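Local coordinates for protein NAD(P)H dehydrogenase (quinone) (Mycobacterium tuberculosis, PDB 1XDI) that catalyses the FAD-dependent reduction of quinones to quinols by NADH or NADPH, as a homotetrameric flavoprotein of the disulfide reductase family, at residues R380-M394 / Y450-L464. Residues are numbered along the deposited sequence; the frame is centred on the assembly and turned at random.
With FAD (flavin-adenine dinucleotide), chain D.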
loop_
_atom_site.group_PDB
_atom_site.type_symbol
_atom_site.label_atom_id
_atom_site.label_comp_id
_atom_site.label_asym_id
_atom_site.label_seq_id
_atom_site.Cartn_x
_atom_site.Cartn_y
_atom_site.Cartn_z
ATOM N N ARG A 380 9.162 -16.053 -8.743
ATOM C CA ARG A 380 8.296 -17.134 -9.216
ATOM C C ARG A 380 7.810 -16.645 -10.580
ATOM O O ARG A 380 7.578 -15.471 -10.752
ATOM C CB ARG A 380 7.104 -17.319 -8.281
ATOM C CG ARG A 380 6.932 -18.720 -7.741
ATOM C CD ARG A 380 5.764 -18.783 -6.767
ATOM N NE ARG A 380 6.025 -18.062 -5.529
ATOM C CZ ARG A 380 5.188 -17.171 -5.006
ATOM N NH1 ARG A 380 4.056 -16.883 -5.620
ATOM N NH2 ARG A 380 5.436 -16.595 -3.836
ATOM N N THR A 381 7.650 -17.537 -11.544
ATOM C CA THR A 381 7.229 -17.158 -12.871
ATOM C C THR A 381 6.155 -18.098 -13.440
ATOM O O THR A 381 6.084 -19.252 -13.097
ATOM C CB THR A 381 8.417 -17.258 -13.824
ATOM O OG1 THR A 381 8.469 -18.585 -14.368
ATOM C CG2 THR A 381 9.721 -17.010 -13.089
ATOM N N ILE A 382 5.351 -17.614 -14.371
ATOM C CA ILE A 382 4.362 -18.470 -15.006
ATOM C C ILE A 382 4.141 -18.015 -16.431
ATOM O O ILE A 382 4.272 -16.849 -16.733
ATOM C CB ILE A 382 3.048 -18.421 -14.239
ATOM C CG1 ILE A 382 1.989 -19.241 -14.951
ATOM C CG2 ILE A 382 2.600 -16.984 -14.073
ATOM C CD1 ILE A 382 0.859 -19.591 -14.021
ATOM N N MET A 383 3.866 -18.942 -17.327
ATOM C CA MET A 383 3.570 -18.560 -18.690
ATOM C C MET A 383 2.248 -19.194 -19.025
ATOM O O MET A 383 2.093 -20.403 -19.101
ATOM C CB MET A 383 4.605 -19.025 -19.682
ATOM C CG MET A 383 4.016 -19.093 -21.054
ATOM S SD MET A 383 5.277 -19.105 -22.320
ATOM C CE MET A 383 5.418 -20.820 -22.678
ATOM N N LEU A 384 1.260 -18.360 -19.214
ATOM C CA LEU A 384 -0.052 -18.876 -19.527
ATOM C C LEU A 384 -0.452 -18.649 -21.008
ATOM O O LEU A 384 -0.586 -17.521 -21.466
ATOM C CB LEU A 384 -1.011 -18.223 -18.565
ATOM C CG LEU A 384 -2.452 -18.448 -18.827
ATOM C CD1 LEU A 384 -2.766 -19.913 -18.904
ATOM C CD2 LEU A 384 -3.187 -17.785 -17.679
ATOM N N PRO A 385 -0.545 -19.724 -21.797
ATOM C CA PRO A 385 -0.934 -19.545 -23.194
ATOM C C PRO A 385 -2.237 -18.784 -23.197
ATOM O O PRO A 385 -2.946 -18.831 -22.192
ATOM C CB PRO A 385 -1.142 -20.950 -23.664
ATOM C CG PRO A 385 -0.034 -21.664 -22.946
ATOM C CD PRO A 385 -0.084 -21.089 -21.552
ATOM N N LEU A 386 -2.550 -18.066 -24.280
ATOM C CA LEU A 386 -3.821 -17.343 -24.359
ATOM C C LEU A 386 -4.882 -18.156 -25.104
ATOM O O LEU A 386 -6.082 -17.834 -25.040
ATOM C CB LEU A 386 -3.655 -15.983 -25.074
ATOM C CG LEU A 386 -3.178 -14.837 -24.180
ATOM C CD1 LEU A 386 -2.653 -13.612 -24.932
ATOM C CD2 LEU A 386 -4.348 -14.517 -23.309
ATOM N N ARG A 387 -4.478 -19.237 -25.766
ATOM C CA ARG A 387 -5.455 -19.923 -26.564
ATOM C C ARG A 387 -6.574 -20.578 -25.853
ATOM O O ARG A 387 -7.617 -20.842 -26.460
ATOM C CB ARG A 387 -4.813 -20.855 -27.574
ATOM C CG ARG A 387 -4.113 -22.040 -27.094
ATOM C CD ARG A 387 -3.243 -22.347 -28.251
ATOM N NE ARG A 387 -2.911 -23.751 -28.441
ATOM C CZ ARG A 387 -2.211 -24.205 -29.477
ATOM N NH1 ARG A 387 -1.752 -23.389 -30.419
ATOM N NH2 ARG A 387 -2.003 -25.493 -29.583
ATOM N N THR A 388 -6.398 -20.817 -24.568
ATOM C CA THR A 388 -7.480 -21.402 -23.806
ATOM C C THR A 388 -8.489 -20.353 -23.365
ATOM O O THR A 388 -9.573 -20.666 -22.895
ATOM C CB THR A 388 -6.928 -22.187 -22.603
ATOM O OG1 THR A 388 -6.267 -21.317 -21.659
ATOM C CG2 THR A 388 -5.976 -23.208 -23.130
ATOM N N ASN A 389 -8.112 -19.092 -23.549
ATOM C CA ASN A 389 -8.936 -17.937 -23.218
ATOM C C ASN A 389 -10.045 -17.787 -24.310
ATOM O O ASN A 389 -9.727 -17.737 -25.495
ATOM C CB ASN A 389 -8.003 -16.710 -23.160
ATOM C CG ASN A 389 -8.723 -15.430 -22.736
ATOM O OD1 ASN A 389 -9.667 -15.003 -23.398
ATOM N ND2 ASN A 389 -8.278 -14.808 -21.642
ATOM N N ALA A 390 -11.328 -17.730 -23.941
ATOM C CA ALA A 390 -12.398 -17.598 -24.954
ATOM C C ALA A 390 -12.240 -16.373 -25.889
ATOM O O ALA A 390 -12.422 -16.465 -27.106
ATOM C CB ALA A 390 -13.782 -17.572 -24.260
ATOM N N ARG A 391 -11.894 -15.229 -25.315
ATOM C CA ARG A 391 -11.698 -14.020 -26.109
ATOM C C ARG A 391 -10.664 -14.333 -27.179
ATOM O O ARG A 391 -10.921 -14.106 -28.366
ATOM C CB ARG A 391 -11.235 -12.856 -25.207
ATOM C CG ARG A 391 -10.783 -11.563 -25.929
ATOM C CD ARG A 391 -11.815 -11.048 -26.943
ATOM N NE ARG A 391 -13.043 -10.612 -26.303
ATOM C CZ ARG A 391 -14.186 -10.485 -26.950
ATOM N NH1 ARG A 391 -14.238 -10.781 -28.243
ATOM N NH2 ARG A 391 -15.249 -10.026 -26.326
ATOM N N ALA A 392 -9.499 -14.857 -26.790
ATOM C CA ALA A 392 -8.481 -15.213 -27.799
ATOM C C ALA A 392 -9.082 -16.128 -28.912
ATOM O O ALA A 392 -8.856 -15.919 -30.095
ATOM C CB ALA A 392 -7.307 -15.908 -27.141
ATOM N N LYS A 393 -9.865 -17.127 -28.526
ATOM C CA LYS A 393 -10.469 -18.050 -29.468
ATOM C C LYS A 393 -11.284 -17.245 -30.485
ATOM O O LYS A 393 -11.280 -17.523 -31.659
ATOM C CB LYS A 393 -11.321 -19.002 -28.663
ATOM C CG LYS A 393 -11.449 -20.373 -29.188
ATOM C CD LYS A 393 -11.652 -21.347 -28.044
ATOM C CE LYS A 393 -10.397 -21.450 -27.229
ATOM N NZ LYS A 393 -10.433 -22.616 -26.249
ATOM N N MET A 394 -11.944 -16.208 -30.015
ATOM C CA MET A 394 -12.720 -15.305 -30.853
ATOM C C MET A 394 -11.838 -14.509 -31.819
ATOM O O MET A 394 -12.184 -14.348 -33.003
ATOM C CB MET A 394 -13.464 -14.342 -29.967
ATOM C CG MET A 394 -14.493 -15.019 -29.147
ATOM S SD MET A 394 -15.235 -13.971 -27.922
ATOM C CE MET A 394 -15.791 -15.273 -26.693
ATOM N N TYR A 450 -15.333 -10.538 -18.081
ATOM C CA TYR A 450 -15.357 -11.803 -18.845
ATOM C C TYR A 450 -16.330 -11.637 -19.988
ATOM O O TYR A 450 -17.415 -11.125 -19.796
ATOM C CB TYR A 450 -15.792 -12.988 -17.981
ATOM C CG TYR A 450 -15.797 -14.345 -18.699
ATOM C CD1 TYR A 450 -16.826 -14.689 -19.554
ATOM C CD2 TYR A 450 -14.802 -15.301 -18.464
ATOM C CE1 TYR A 450 -16.872 -15.945 -20.150
ATOM C CE2 TYR A 450 -14.842 -16.554 -19.050
ATOM C CZ TYR A 450 -15.875 -16.861 -19.890
ATOM O OH TYR A 450 -15.932 -18.057 -20.517
ATOM N N PRO A 451 -15.937 -12.055 -21.195
ATOM C CA PRO A 451 -14.625 -12.619 -21.517
ATOM C C PRO A 451 -13.663 -11.550 -22.118
ATOM O O PRO A 451 -14.047 -10.716 -22.957
ATOM C CB PRO A 451 -14.993 -13.675 -22.562
ATOM C CG PRO A 451 -15.874 -12.902 -23.376
ATOM C CD PRO A 451 -16.864 -12.481 -22.252
ATOM N N SER A 452 -12.411 -11.594 -21.698
ATOM C CA SER A 452 -11.432 -10.659 -22.214
ATOM C C SER A 452 -10.067 -11.317 -22.043
ATOM O O SER A 452 -9.950 -12.284 -21.283
ATOM C CB SER A 452 -11.481 -9.333 -21.423
ATOM O OG SER A 452 -11.131 -9.533 -20.065
ATOM N N LEU A 453 -9.043 -10.819 -22.733
ATOM C CA LEU A 453 -7.739 -11.421 -22.553
ATOM C C LEU A 453 -7.195 -10.905 -21.211
ATOM O O LEU A 453 -6.374 -11.559 -20.572
ATOM C CB LEU A 453 -6.814 -11.037 -23.704
ATOM C CG LEU A 453 -7.428 -11.201 -25.103
ATOM C CD1 LEU A 453 -6.549 -10.523 -26.157
ATOM C CD2 LEU A 453 -7.600 -12.629 -25.399
ATOM N N SER A 454 -7.661 -9.760 -20.736
ATOM C CA SER A 454 -7.130 -9.314 -19.470
ATOM C C SER A 454 -7.555 -10.221 -18.307
ATOM O O SER A 454 -7.021 -10.112 -17.213
ATOM C CB SER A 454 -7.561 -7.895 -19.174
ATOM O OG SER A 454 -8.817 -7.912 -18.530
ATOM N N GLY A 455 -8.509 -11.119 -18.518
ATOM C CA GLY A 455 -8.931 -11.982 -17.434
ATOM C C GLY A 455 -7.874 -13.028 -17.147
ATOM O O GLY A 455 -7.797 -13.626 -16.037
ATOM N N SER A 456 -7.071 -13.271 -18.185
ATOM C CA SER A 456 -5.958 -14.238 -18.157
ATOM C C SER A 456 -4.842 -13.660 -17.270
ATOM O O SER A 456 -4.116 -14.419 -16.632
ATOM C CB SER A 456 -5.432 -14.446 -19.583
ATOM O OG SER A 456 -5.858 -15.661 -20.084
ATOM N N ILE A 457 -4.700 -12.322 -17.281
ATOM C CA ILE A 457 -3.723 -11.637 -16.473
ATOM C C ILE A 457 -4.112 -11.851 -14.992
ATOM O O ILE A 457 -3.244 -12.112 -14.137
ATOM C CB ILE A 457 -3.682 -10.126 -16.792
ATOM C CG1 ILE A 457 -2.947 -9.889 -18.095
ATOM C CG2 ILE A 457 -2.945 -9.335 -15.695
ATOM C CD1 ILE A 457 -3.135 -8.451 -18.561
ATOM N N THR A 458 -5.399 -11.779 -14.662
ATOM C CA THR A 458 -5.702 -11.981 -13.270
ATOM C C THR A 458 -5.543 -13.462 -12.892
ATOM O O THR A 458 -5.268 -13.761 -11.742
ATOM C CB THR A 458 -7.081 -11.407 -12.892
ATOM O OG1 THR A 458 -8.084 -12.020 -13.684
ATOM C CG2 THR A 458 -7.136 -9.915 -13.148
ATOM N N GLU A 459 -5.671 -14.392 -13.849
ATOM C CA GLU A 459 -5.489 -15.819 -13.547
ATOM C C GLU A 459 -4.002 -15.997 -13.386
ATOM O O GLU A 459 -3.534 -16.607 -12.425
ATOM C CB GLU A 459 -5.962 -16.737 -14.669
ATOM C CG GLU A 459 -7.155 -17.573 -14.319
ATOM C CD GLU A 459 -6.837 -18.729 -13.390
ATOM O OE1 GLU A 459 -6.621 -18.505 -12.211
ATOM O OE2 GLU A 459 -6.803 -19.895 -13.806
ATOM N N ALA A 460 -3.243 -15.434 -14.317
ATOM C CA ALA A 460 -1.790 -15.550 -14.254
ATOM C C ALA A 460 -1.361 -15.252 -12.797
ATOM O O ALA A 460 -0.805 -16.108 -12.121
ATOM C CB ALA A 460 -1.146 -14.592 -15.263
ATOM N N ALA A 461 -1.651 -14.072 -12.270
ATOM C CA ALA A 461 -1.242 -13.827 -10.910
ATOM C C ALA A 461 -1.995 -14.778 -9.983
ATOM O O ALA A 461 -1.424 -15.277 -9.044
ATOM C CB ALA A 461 -1.491 -12.387 -10.519
ATOM N N ARG A 462 -3.258 -15.082 -10.229
ATOM C CA ARG A 462 -3.922 -15.989 -9.275
ATOM C C ARG A 462 -3.111 -17.268 -9.018
ATOM O O ARG A 462 -2.970 -17.722 -7.891
ATOM C CB ARG A 462 -5.332 -16.364 -9.747
ATOM C CG ARG A 462 -6.139 -17.046 -8.728
ATOM C CD ARG A 462 -7.595 -17.152 -9.153
ATOM N NE ARG A 462 -8.237 -15.845 -9.274
ATOM C CZ ARG A 462 -8.667 -15.338 -10.426
ATOM N NH1 ARG A 462 -8.531 -16.046 -11.564
ATOM N NH2 ARG A 462 -9.193 -14.119 -10.453
ATOM N N ARG A 463 -2.547 -17.834 -10.072
ATOM C CA ARG A 463 -1.798 -19.064 -9.921
ATOM C C ARG A 463 -0.464 -18.830 -9.231
ATOM O O ARG A 463 0.090 -19.754 -8.636
ATOM C CB ARG A 463 -1.633 -19.761 -11.281
ATOM C CG ARG A 463 -2.976 -20.028 -11.951
ATOM C CD ARG A 463 -2.970 -20.994 -13.191
ATOM N NE ARG A 463 -4.231 -20.924 -13.976
ATOM C CZ ARG A 463 -4.452 -21.623 -15.083
ATOM N NH1 ARG A 463 -3.494 -22.439 -15.503
ATOM N NH2 ARG A 463 -5.566 -21.476 -15.808
ATOM N N LEU A 464 0.056 -17.610 -9.294
ATOM C CA LEU A 464 1.320 -17.335 -8.617
ATOM C C LEU A 464 1.133 -17.237 -7.120
ATOM O O LEU A 464 2.091 -17.277 -6.395
ATOM C CB LEU A 464 1.935 -16.038 -9.101
ATOM C CG LEU A 464 2.758 -16.139 -10.347
ATOM C CD1 LEU A 464 3.429 -14.789 -10.700
ATOM C CD2 LEU A 464 3.803 -17.213 -10.056
HETATM P PA FAD D . -24.094 -21.144 -15.424
HETATM O O1A FAD D . -25.387 -20.594 -15.959
HETATM O O2A FAD D . -22.869 -20.863 -16.192
HETATM O O5B FAD D . -24.221 -22.703 -15.380
HETATM C C5B FAD D . -24.625 -23.530 -14.306
HETATM C C4B FAD D . -24.579 -24.901 -14.917
HETATM O O4B FAD D . -24.854 -25.962 -14.004
HETATM C C3B FAD D . -25.509 -25.205 -16.135
HETATM O O3B FAD D . -24.840 -24.864 -17.339
HETATM C C2B FAD D . -25.864 -26.626 -16.022
HETATM O O2B FAD D . -25.144 -27.578 -16.811
HETATM C C1B FAD D . -25.647 -26.970 -14.579
HETATM N N9A FAD D . -26.715 -27.325 -13.702
HETATM C C8A FAD D . -27.954 -26.763 -13.366
HETATM N N7A FAD D . -28.617 -27.467 -12.473
HETATM C C5A FAD D . -27.781 -28.568 -12.178
HETATM C C6A FAD D . -27.856 -29.712 -11.308
HETATM N N6A FAD D . -28.871 -29.960 -10.484
HETATM N N1A FAD D . -26.798 -30.609 -11.308
HETATM C C2A FAD D . -25.704 -30.434 -12.103
HETATM N N3A FAD D . -25.540 -29.351 -12.971
HETATM C C4A FAD D . -26.710 -28.466 -12.903
HETATM N N1 FAD D . -21.524 -12.316 -17.909
HETATM C C2 FAD D . -20.311 -11.706 -18.032
HETATM O O2 FAD D . -19.543 -11.600 -17.079
HETATM N N3 FAD D . -19.941 -11.194 -19.254
HETATM C C4 FAD D . -20.715 -11.239 -20.425
HETATM O O4 FAD D . -20.266 -10.723 -21.475
HETATM C C4X FAD D . -21.924 -11.854 -20.302
HETATM N N5 FAD D . -22.739 -11.933 -21.492
HETATM C C5X FAD D . -24.006 -12.591 -21.361
HETATM C C6 FAD D . -24.875 -12.722 -22.473
HETATM C C7 FAD D . -26.148 -13.383 -22.389
HETATM C C7M FAD D . -27.043 -13.500 -23.611
HETATM C C8 FAD D . -26.531 -13.925 -21.149
HETATM C C8M FAD D . -27.837 -14.658 -20.951
HETATM C C9 FAD D . -25.716 -13.816 -20.029
HETATM C C9A FAD D . -24.473 -13.176 -20.078
HETATM N N10 FAD D . -23.535 -13.020 -18.922
HETATM C C10 FAD D . -22.317 -12.397 -19.042
HETATM C "C1'" FAD D . -23.948 -13.577 -17.659
HETATM C "C2'" FAD D . -23.244 -14.819 -17.301
HETATM O "O2'" FAD D . -23.519 -15.728 -18.404
HETATM C "C3'" FAD D . -23.676 -15.476 -16.031
HETATM O "O3'" FAD D . -23.350 -14.610 -14.973
HETATM C "C4'" FAD D . -22.926 -16.748 -15.631
HETATM O "O4'" FAD D . -23.240 -17.681 -16.719
HETATM C "C5'" FAD D . -23.410 -17.474 -14.473
HETATM O "O5'" FAD D . -22.548 -18.551 -14.244
HETATM P P FAD D . -22.836 -19.688 -13.245
HETATM O O1P FAD D . -21.629 -20.499 -13.209
HETATM O O2P FAD D . -23.368 -19.160 -11.958
HETATM O O3P FAD D . -23.996 -20.445 -13.985
HETATM O O HOH W 1 -12.408 -8.622 -24.610
#
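Asn389 spans the two segments through its side-chain amide, whose ND2 gives one hydrogen to Ser452 O (3.0 Å) and the other to Ser456 OG (3.0 Å). Both acceptors lie almost in the amide plane, and the bond to Ser456 is nearly straight at 171°. CG anti to the backbone N (chi1 -176°) brings the amide to the other segment, and chi2 of -59° turns OD1 back on its own chain, where it takes weak bonds from Arg391 N and Ala392 N as the N-cap of helix 390-394. One flat group thus closes the start of that helix and ties it to the loop at Ser452 and to Ser456 of helix 454-464; the two firm ND2 bonds, with the weak ones at OD1, probably set its rotation.

Beside it, Leu453 CD2 wedges against helix 390-394, meeting Ala392 CB at 3.7 Å and crossing the aliphatic part of Arg391 at about a right angle. The Arg391 chain, bent at chi2 and chi3, curls so that NE makes a weak bond to Pro451 O (3.5 Å), and a water also bridges the two atoms, accepting weakly from NE and donating to Pro451 O. Pro451 follows a cis peptide bond; its CG packs on Met394 CE, while the preceding carbonyl, Tyr450 O, accepts from FAD N3 at 2.6 Å. That flavin is held largely by the second subunit, through its Ala13 and Asp35 among others, so this loop reaches it across the subunit interface.

Along the strand, Ile382 and Leu384 face the helix: Ile382 CG2 lies 3.8 Å from Leu464 CG, and Leu384 CD2 rests on the backbone at Ser456 O. Arg463, paired with Glu459, brings its guanidinium face over Leu384 CD1. Helix 454-464 runs roughly antiparallel to strand 380-385, outermost in its antiparallel sheet within this chain, at 141°, within the dimerisation domain; Leu464 also reaches strand 401-407 and Val440 on helix 440-444.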